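Local coordinates for flocculation protein FLO11 (Saccharomyces cerevisiae, PDB 4UYT) that mediates homotypic yeast cell-cell adhesion during flocculation through its Flo11 domain, and also takes part in cell-substrate adhesion, invasive growth and biofilm formation, at residues N13-P16 against N17-F20; W22-Q26 against Q27-Q31; S135-W139 against G140-F144. One frame throughout, in Å; residues are numbered along the deposited sequence.

Contact 1: residues N13-P16 against N17-F20; sequences NGCP and NLDF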
loop_
_atom_site.group_PDB
_atom_site.type_symbol
_atom_site.label_atom_id
_atom_site.label_comp_id
_atom_site.label_asym_id
_atom_site.label_seq_id
_atom_site.Cartn_x
_atom_site.Cartn_y
_atom_site.Cartn_z
ATOM N N ASN A 13 1.756 -7.128 -11.059
ATOM C CA ASN A 13 2.919 -6.493 -10.466
ATOM C C ASN A 13 3.771 -5.975 -11.598
ATOM O O ASN A 13 4.226 -6.752 -12.438
ATOM C CB ASN A 13 3.625 -7.526 -9.617
ATOM C CG ASN A 13 4.941 -7.050 -9.035
ATOM O OD1 ASN A 13 5.627 -6.199 -9.587
ATOM N ND2 ASN A 13 5.312 -7.622 -7.910
ATOM N N GLY A 14 3.957 -4.652 -11.650
ATOM C CA GLY A 14 4.615 -4.027 -12.780
ATOM C C GLY A 14 6.124 -4.065 -12.790
ATOM O O GLY A 14 6.715 -3.596 -13.744
ATOM N N CYS A 15 6.749 -4.623 -11.759
ATOM C CA CYS A 15 8.204 -4.624 -11.669
ATOM C C CYS A 15 8.724 -5.654 -10.674
ATOM O O CYS A 15 9.399 -5.297 -9.713
ATOM C CB CYS A 15 8.750 -3.222 -11.339
ATOM S SG CYS A 15 7.932 -2.417 -9.952
ATOM N N PRO A 16 8.387 -6.931 -10.893
ATOM C CA PRO A 16 8.698 -7.953 -9.906
ATOM C C PRO A 16 10.164 -8.293 -9.784
ATOM O O PRO A 16 10.545 -9.002 -8.858
ATOM C CB PRO A 16 7.932 -9.160 -10.413
ATOM C CG PRO A 16 7.897 -8.973 -11.893
ATOM C CD PRO A 16 7.633 -7.494 -12.025
ATOM N N ASN A 17 10.971 -7.808 -10.706
ATOM C CA ASN A 17 12.377 -8.164 -10.638
ATOM C C ASN A 17 13.236 -7.094 -9.957
ATOM O O ASN A 17 14.421 -7.307 -9.794
ATOM C CB ASN A 17 12.874 -8.651 -12.004
ATOM C CG ASN A 17 12.187 -9.967 -12.422
ATOM O OD1 ASN A 17 12.117 -10.919 -11.639
ATOM N ND2 ASN A 17 11.628 -9.997 -13.622
ATOM N N LEU A 18 12.628 -5.990 -9.483
ATOM C CA LEU A 18 13.351 -5.025 -8.643
ATOM C C LEU A 18 13.588 -5.625 -7.256
ATOM O O LEU A 18 12.775 -6.408 -6.745
ATOM C CB LEU A 18 12.607 -3.685 -8.507
ATOM C CG LEU A 18 12.606 -2.800 -9.737
ATOM C CD1 LEU A 18 11.744 -1.571 -9.483
ATOM C CD2 LEU A 18 14.006 -2.400 -10.163
ATOM N N ASP A 19 14.671 -5.206 -6.628
ATOM C CA ASP A 19 14.929 -5.520 -5.239
ATOM C C ASP A 19 14.345 -4.410 -4.397
ATOM O O ASP A 19 14.892 -3.302 -4.333
ATOM C CB ASP A 19 16.450 -5.618 -5.053
ATOM C CG ASP A 19 16.893 -5.882 -3.625
ATOM O OD1 ASP A 19 16.025 -5.968 -2.727
ATOM O OD2 ASP A 19 18.136 -5.983 -3.418
ATOM N N PHE A 20 13.214 -4.699 -3.758
ATOM C CA PHE A 20 12.561 -3.734 -2.852
ATOM C C PHE A 20 13.138 -3.811 -1.450
ATOM O O PHE A 20 13.155 -2.820 -0.704
ATOM C CB PHE A 20 11.044 -3.956 -2.818
ATOM C CG PHE A 20 10.400 -3.769 -4.156
ATOM C CD1 PHE A 20 10.065 -2.511 -4.608
ATOM C CD2 PHE A 20 10.167 -4.843 -4.980
ATOM C CE1 PHE A 20 9.525 -2.326 -5.866
ATOM C CE2 PHE A 20 9.652 -4.669 -6.237
ATOM C CZ PHE A 20 9.336 -3.411 -6.684
HETATM O O HOH W 1 10.582 -8.070 -6.336
#
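C15 and L18 close a type I beta turn in the loop between strand 12-13 and helix 21-25. Its backbone bond, L18 N to C15 O, is straight but weak at 3.3 Å. A water ties the carbonyls of P16 and L18 together, donating to P16 O at 2.7 Å and to L18 O. Ahead of the turn, C15 N donates to N13 OD1 at 2.9 Å from within the plane of the asparagine carbonyl: an Asx turn. A further polar approach is C15 O at the edge of the F20 ring, 3.5 Å from CE2.

The apolar packing gathers on C15. With chi1 at 49°, SG sits between the backbone N and the carbonyl carbon and comes 3.7 Å from F20 CZ. It approaches the phenyl ring at its edge, 90° off the normal, while L18 CD1 lies against C15 CB at 3.9 Å. F20 itself rests on S159, T161 and P164.

D19 OD1 accepts from W22 N and caps the helix that follows. C15 SG is disulfide-bonded to C150, so the turn is tied covalently to a part of the Flo11 domain far along the sequence, and the sulfur at the phenyl edge is a half-cystine rather than a thiol.

Contact 2: residues W22-Q26 against Q27-Q31; sequences WHMDQ and QNIMQ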
loop_
_atom_site.group_PDB
_atom_site.type_symbol
_atom_site.label_atom_id
_atom_site.label_comp_id
_atom_site.label_asym_id
_atom_site.label_seq_id
_atom_site.Cartn_x
_atom_site.Cartn_y
_atom_site.Cartn_z
ATOM N N TRP A 22 16.114 -4.019 -0.386
ATOM C CA TRP A 22 17.241 -3.120 -0.190
ATOM C C TRP A 22 16.851 -1.746 0.384
ATOM O O TRP A 22 17.504 -1.226 1.283
ATOM C CB TRP A 22 17.970 -2.968 -1.521
ATOM C CG TRP A 22 19.101 -2.042 -1.554
ATOM C CD1 TRP A 22 20.408 -2.360 -1.342
ATOM C CD2 TRP A 22 19.073 -0.646 -1.884
ATOM N NE1 TRP A 22 21.197 -1.251 -1.500
ATOM C CE2 TRP A 22 20.409 -0.187 -1.844
ATOM C CE3 TRP A 22 18.059 0.252 -2.231
ATOM C CZ2 TRP A 22 20.757 1.145 -2.109
ATOM C CZ3 TRP A 22 18.401 1.575 -2.498
ATOM C CH2 TRP A 22 19.743 2.008 -2.432
ATOM N N HIS A 23 15.773 -1.178 -0.124
ATOM C CA HIS A 23 15.375 0.151 0.296
ATOM C C HIS A 23 14.913 0.224 1.751
ATOM O O HIS A 23 15.140 1.224 2.424
ATOM C CB HIS A 23 14.282 0.689 -0.628
ATOM C CG HIS A 23 13.967 2.122 -0.396
ATOM N ND1 HIS A 23 14.798 3.159 -0.766
ATOM C CD2 HIS A 23 12.921 2.690 0.235
ATOM C CE1 HIS A 23 14.244 4.305 -0.403
ATOM N NE2 HIS A 23 13.101 4.041 0.203
ATOM N N MET A 24 14.261 -0.827 2.236
ATOM C CA MET A 24 13.936 -0.935 3.651
ATOM C C MET A 24 15.186 -1.265 4.483
ATOM O O MET A 24 15.445 -0.619 5.497
ATOM C CB MET A 24 12.851 -1.972 3.861
ATOM C CG MET A 24 11.509 -1.428 3.376
ATOM S SD MET A 24 10.168 -2.639 3.137
ATOM C CE MET A 24 10.775 -3.492 1.662
ATOM N N ASP A 25 16.023 -2.200 4.016
ATOM C CA ASP A 25 17.260 -2.555 4.720
ATOM C C ASP A 25 18.124 -1.324 4.939
ATOM O O ASP A 25 18.703 -1.162 6.014
ATOM C CB ASP A 25 18.057 -3.616 3.954
ATOM C CG ASP A 25 17.359 -4.977 3.861
ATOM O OD1 ASP A 25 16.401 -5.273 4.605
ATOM O OD2 ASP A 25 17.828 -5.786 3.036
ATOM N N GLN A 26 18.298 -0.493 3.920
ATOM C CA GLN A 26 19.141 0.704 4.014
ATOM C C GLN A 26 18.708 1.677 5.111
ATOM O O GLN A 26 19.510 2.445 5.615
ATOM C CB GLN A 26 19.178 1.444 2.672
ATOM C CG GLN A 26 19.955 0.726 1.575
ATOM C CD GLN A 26 21.458 0.789 1.760
ATOM O OE1 GLN A 26 22.117 -0.240 1.935
ATOM N NE2 GLN A 26 22.008 1.998 1.730
ATOM N N GLN A 27 17.417 1.654 5.443
ATOM C CA GLN A 27 16.823 2.531 6.448
ATOM C C GLN A 27 16.638 1.834 7.788
ATOM O O GLN A 27 16.042 2.413 8.692
ATOM C CB GLN A 27 15.447 3.007 5.973
ATOM C CG GLN A 27 15.483 3.808 4.689
ATOM C CD GLN A 27 14.090 4.185 4.247
ATOM O OE1 GLN A 27 13.498 3.527 3.385
ATOM N NE2 GLN A 27 13.538 5.231 4.851
ATOM N N ASN A 28 17.107 0.594 7.895
ATOM C CA ASN A 28 16.878 -0.219 9.078
ATOM C C ASN A 28 15.393 -0.421 9.386
ATOM O O ASN A 28 14.993 -0.535 10.536
ATOM C CB ASN A 28 17.609 0.389 10.281
ATOM C CG ASN A 28 17.656 -0.544 11.460
ATOM O OD1 ASN A 28 17.841 -1.752 11.317
ATOM N ND2 ASN A 28 17.498 0.019 12.644
ATOM N N ILE A 29 14.574 -0.465 8.342
ATOM C CA ILE A 29 13.151 -0.770 8.483
ATOM C C ILE A 29 12.963 -2.261 8.244
ATOM O O ILE A 29 13.510 -2.817 7.290
ATOM C CB ILE A 29 12.272 0.021 7.474
ATOM C CG1 ILE A 29 12.417 1.532 7.691
ATOM C CG2 ILE A 29 10.798 -0.345 7.613
ATOM C CD1 ILE A 29 11.952 2.363 6.517
ATOM N N MET A 30 12.171 -2.918 9.080
ATOM C CA MET A 30 11.833 -4.322 8.835
ATOM C C MET A 30 11.188 -4.459 7.471
ATOM O O MET A 30 10.419 -3.604 7.043
ATOM C CB MET A 30 10.875 -4.839 9.904
ATOM C CG MET A 30 10.519 -6.313 9.754
ATOM S SD MET A 30 9.327 -6.886 10.969
ATOM C CE MET A 30 7.843 -6.087 10.371
ATOM N N GLN A 31 11.471 -5.544 6.781
ATOM C CA GLN A 31 10.865 -5.774 5.489
ATOM C C GLN A 31 9.359 -6.003 5.580
ATOM O O GLN A 31 8.864 -6.761 6.404
ATOM C CB GLN A 31 11.512 -6.941 4.795
ATOM C CG GLN A 31 12.954 -6.653 4.391
ATOM C CD GLN A 31 13.694 -7.889 3.964
ATOM O OE1 GLN A 31 13.109 -8.971 3.751
ATOM N NE2 GLN A 31 14.986 -7.736 3.793
HETATM O O HOH W 2 15.287 -4.755 6.978
#
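M24 O is gripped by two backbone donors, I29 N and Q27 N, each at 3.0 Å, which reach it from opposite faces of its carbonyl plane. The bond from I29 N pairs with that from N28 N to D25 O, also 3.0 Å, to close the C-terminal end of helix 21-25 in a Schellman motif; Q27 N is a second donor to M24 O. N28 takes positive phi, and the chain turns out of the helix through a type I turn from D25 to N28. Beyond it the loop runs back beside the last helical turn, where M24 CB packs against I29 CB at 4.2 Å. These two buried side chains also reach strand 143-147, M24 touching L146 and I29 touching F144.

Within the helical segment, Q26 folds back over W22: chi1 (-71°) puts its CG 3.6 Å above the centre of the indole. W22 is also stacked with the H158 ring.

The second link is between side chains. D25 turns its carboxylate toward the returning loop, and Q31, extended beyond CG, meets it with its amide, the two planes 33° apart. A water bridges D25 OD1 and I29 O, so the same carboxylate oxygen receives both this water and the amide. The Q31 NE2 to D25 OD1 bond is 3.0 Å long and nearly straight at 170°, and OD1 accepts it on its syn lone pair.

Contact 3: residues S135-W139 against G140-F144; sequences SSWQW and GTTSF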
loop_
_atom_site.group_PDB
_atom_site.type_symbol
_atom_site.label_atom_id
_atom_site.label_comp_id
_atom_site.label_asym_id
_atom_site.label_seq_id
_atom_site.Cartn_x
_atom_site.Cartn_y
_atom_site.Cartn_z
ATOM N N SER A 135 10.878 -1.071 25.493
ATOM C CA SER A 135 11.899 -2.003 25.956
ATOM C C SER A 135 11.880 -3.352 25.247
ATOM O O SER A 135 12.898 -4.048 25.236
ATOM C CB SER A 135 11.784 -2.212 27.472
ATOM O OG SER A 135 10.638 -2.973 27.807
ATOM N N SER A 136 10.743 -3.718 24.651
ATOM C CA SER A 136 10.625 -4.999 23.959
ATOM C C SER A 136 10.603 -4.836 22.441
ATOM O O SER A 136 10.444 -5.805 21.703
ATOM C CB SER A 136 9.388 -5.755 24.432
ATOM O OG SER A 136 8.214 -5.016 24.195
ATOM N N TRP A 137 10.792 -3.613 21.968
ATOM C CA TRP A 137 10.818 -3.362 20.542
ATOM C C TRP A 137 12.102 -3.942 19.946
ATOM O O TRP A 137 13.190 -3.706 20.450
ATOM C CB TRP A 137 10.724 -1.864 20.279
ATOM C CG TRP A 137 10.811 -1.578 18.840
ATOM C CD1 TRP A 137 11.943 -1.314 18.151
ATOM C CD2 TRP A 137 9.732 -1.576 17.881
ATOM N NE1 TRP A 137 11.655 -1.152 16.824
ATOM C CE2 TRP A 137 10.306 -1.297 16.634
ATOM C CE3 TRP A 137 8.345 -1.776 17.964
ATOM C CZ2 TRP A 137 9.556 -1.221 15.471
ATOM C CZ3 TRP A 137 7.601 -1.686 16.821
ATOM C CH2 TRP A 137 8.208 -1.428 15.582
ATOM N N GLN A 138 11.969 -4.696 18.857
ATOM C CA GLN A 138 13.136 -5.312 18.257
ATOM C C GLN A 138 13.092 -5.367 16.739
ATOM O O GLN A 138 13.690 -6.266 16.151
ATOM C CB GLN A 138 13.335 -6.703 18.846
ATOM C CG GLN A 138 12.165 -7.648 18.667
ATOM C CD GLN A 138 12.428 -9.013 19.264
ATOM O OE1 GLN A 138 11.655 -9.508 20.081
ATOM N NE2 GLN A 138 13.534 -9.624 18.874
ATOM N N TRP A 139 12.432 -4.399 16.111
ATOM C CA TRP A 139 12.262 -4.467 14.678
ATOM C C TRP A 139 12.790 -3.234 13.945
ATOM O O TRP A 139 12.372 -3.001 12.812
ATOM C CB TRP A 139 10.786 -4.767 14.329
ATOM C CG TRP A 139 10.300 -5.995 15.025
ATOM C CD1 TRP A 139 10.536 -7.292 14.674
ATOM C CD2 TRP A 139 9.572 -6.037 16.248
ATOM N NE1 TRP A 139 9.963 -8.143 15.585
ATOM C CE2 TRP A 139 9.380 -7.399 16.576
ATOM C CE3 TRP A 139 9.052 -5.054 17.093
ATOM C CZ2 TRP A 139 8.674 -7.797 17.714
ATOM C CZ3 TRP A 139 8.358 -5.448 18.220
ATOM C CH2 TRP A 139 8.187 -6.808 18.528
ATOM N N GLY A 140 13.702 -2.474 14.545
ATOM C CA GLY A 140 14.332 -1.354 13.848
ATOM C C GLY A 140 13.518 -0.081 13.839
ATOM O O GLY A 140 12.795 0.214 14.790
ATOM N N THR A 141 13.669 0.695 12.779
ATOM C CA THR A 141 13.134 2.037 12.722
ATOM C C THR A 141 11.639 2.042 13.057
ATOM O O THR A 141 10.882 1.233 12.524
ATOM C CB THR A 141 13.407 2.576 11.322
ATOM O OG1 THR A 141 14.830 2.614 11.167
ATOM C CG2 THR A 141 12.814 3.944 11.114
ATOM N N THR A 142 11.205 2.975 13.905
ATOM C CA THR A 142 9.860 2.964 14.458
ATOM C C THR A 142 8.825 3.851 13.770
ATOM O O THR A 142 7.647 3.557 13.852
ATOM C CB THR A 142 9.883 3.315 15.951
ATOM O OG1 THR A 142 10.571 4.561 16.129
ATOM C CG2 THR A 142 10.594 2.234 16.750
ATOM N N SER A 143 9.266 4.928 13.125
ATOM C CA SER A 143 8.390 5.775 12.326
ATOM C C SER A 143 8.976 5.856 10.933
ATOM O O SER A 143 10.147 6.203 10.755
ATOM C CB SER A 143 8.256 7.177 12.927
ATOM O OG SER A 143 7.378 7.182 14.047
ATOM N N PHE A 144 8.176 5.535 9.938
ATOM C CA PHE A 144 8.651 5.477 8.575
ATOM C C PHE A 144 7.476 5.444 7.627
ATOM O O PHE A 144 6.337 5.153 8.011
ATOM C CB PHE A 144 9.533 4.229 8.377
ATOM C CG PHE A 144 8.850 2.925 8.740
ATOM C CD1 PHE A 144 8.074 2.216 7.815
ATOM C CD2 PHE A 144 8.982 2.392 10.005
ATOM C CE1 PHE A 144 7.436 1.027 8.169
ATOM C CE2 PHE A 144 8.368 1.207 10.353
ATOM C CZ PHE A 144 7.577 0.526 9.442
HETATM O O HOH W 3 10.898 -1.260 11.316
#
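From W137 to T142 the backbone follows an open curve, with G140 at positive phi, that leads the chain from the loop after strand 120-125 into strand 143-147. The curve brings the G140 carbonyl to the indole of W137. There W137 NE1 donates to G140 O over a short 2.7 Å; the oxygen receives it in the carbonyl plane on a lone pair, although it is tilted somewhat out of the indole plane and the N-H points a little aside, at 144°. This bond satisfies the indole nitrogen with a main-chain acceptor from the same loop.

The indole is covered from both sides. Over one face lies the methyl of T142, with CG2 3.7 Å from the centroid of the five-membered ring and 23° off its normal, a CH-pi contact. Against the opposite face W139 stands edge-on, bringing CE3 to 3.4 Å above the plane, offset toward the rim. The first torsion of W137 (CG anti to the backbone N, 177°) directs the indole toward 140-144. Q138 CG lies 3.5 Å above one face of the W139 ring. A water joins two carbonyls, donating to W139 O at 2.7 Å and to T141 O.

The aromatic surroundings reach beyond the loop: W137 meets Y125 with the ring planes inclined to each other, and W139 is edge-to-face with Y63. Such a surface cluster of tryptophans and tyrosines is consistent with the hydrophobic aromatic bands of the Flo11 domain, which confer its homophilic binding. Structurally it is a glycine-containing loop leading into an edge strand of the five-stranded antiparallel sheet, with one indole tied by its N-H and packed on both faces.

Contacts 1 and 2 follow one another in sequence: the loop of contact 1 caps the start of helix 21-25, and contact 2 closes its end. Contacts 2 and 3 touch directly through T141, whose OG1 probably bonds Q27 O at 2.8 Å and whose N probably bonds N28 O. Contact 1 lies about 26 Å from contact 3, centre to centre. Contacts 1 and 3 are at the surface, whereas contact 2 is partly buried. Their chemistry differs accordingly: a disulfide sulfur at a phenyl edge in contact 1, backbone capping with a carboxylate-amide bond in contact 2, and an indole between a methyl and the edge of a second indole in contact 3.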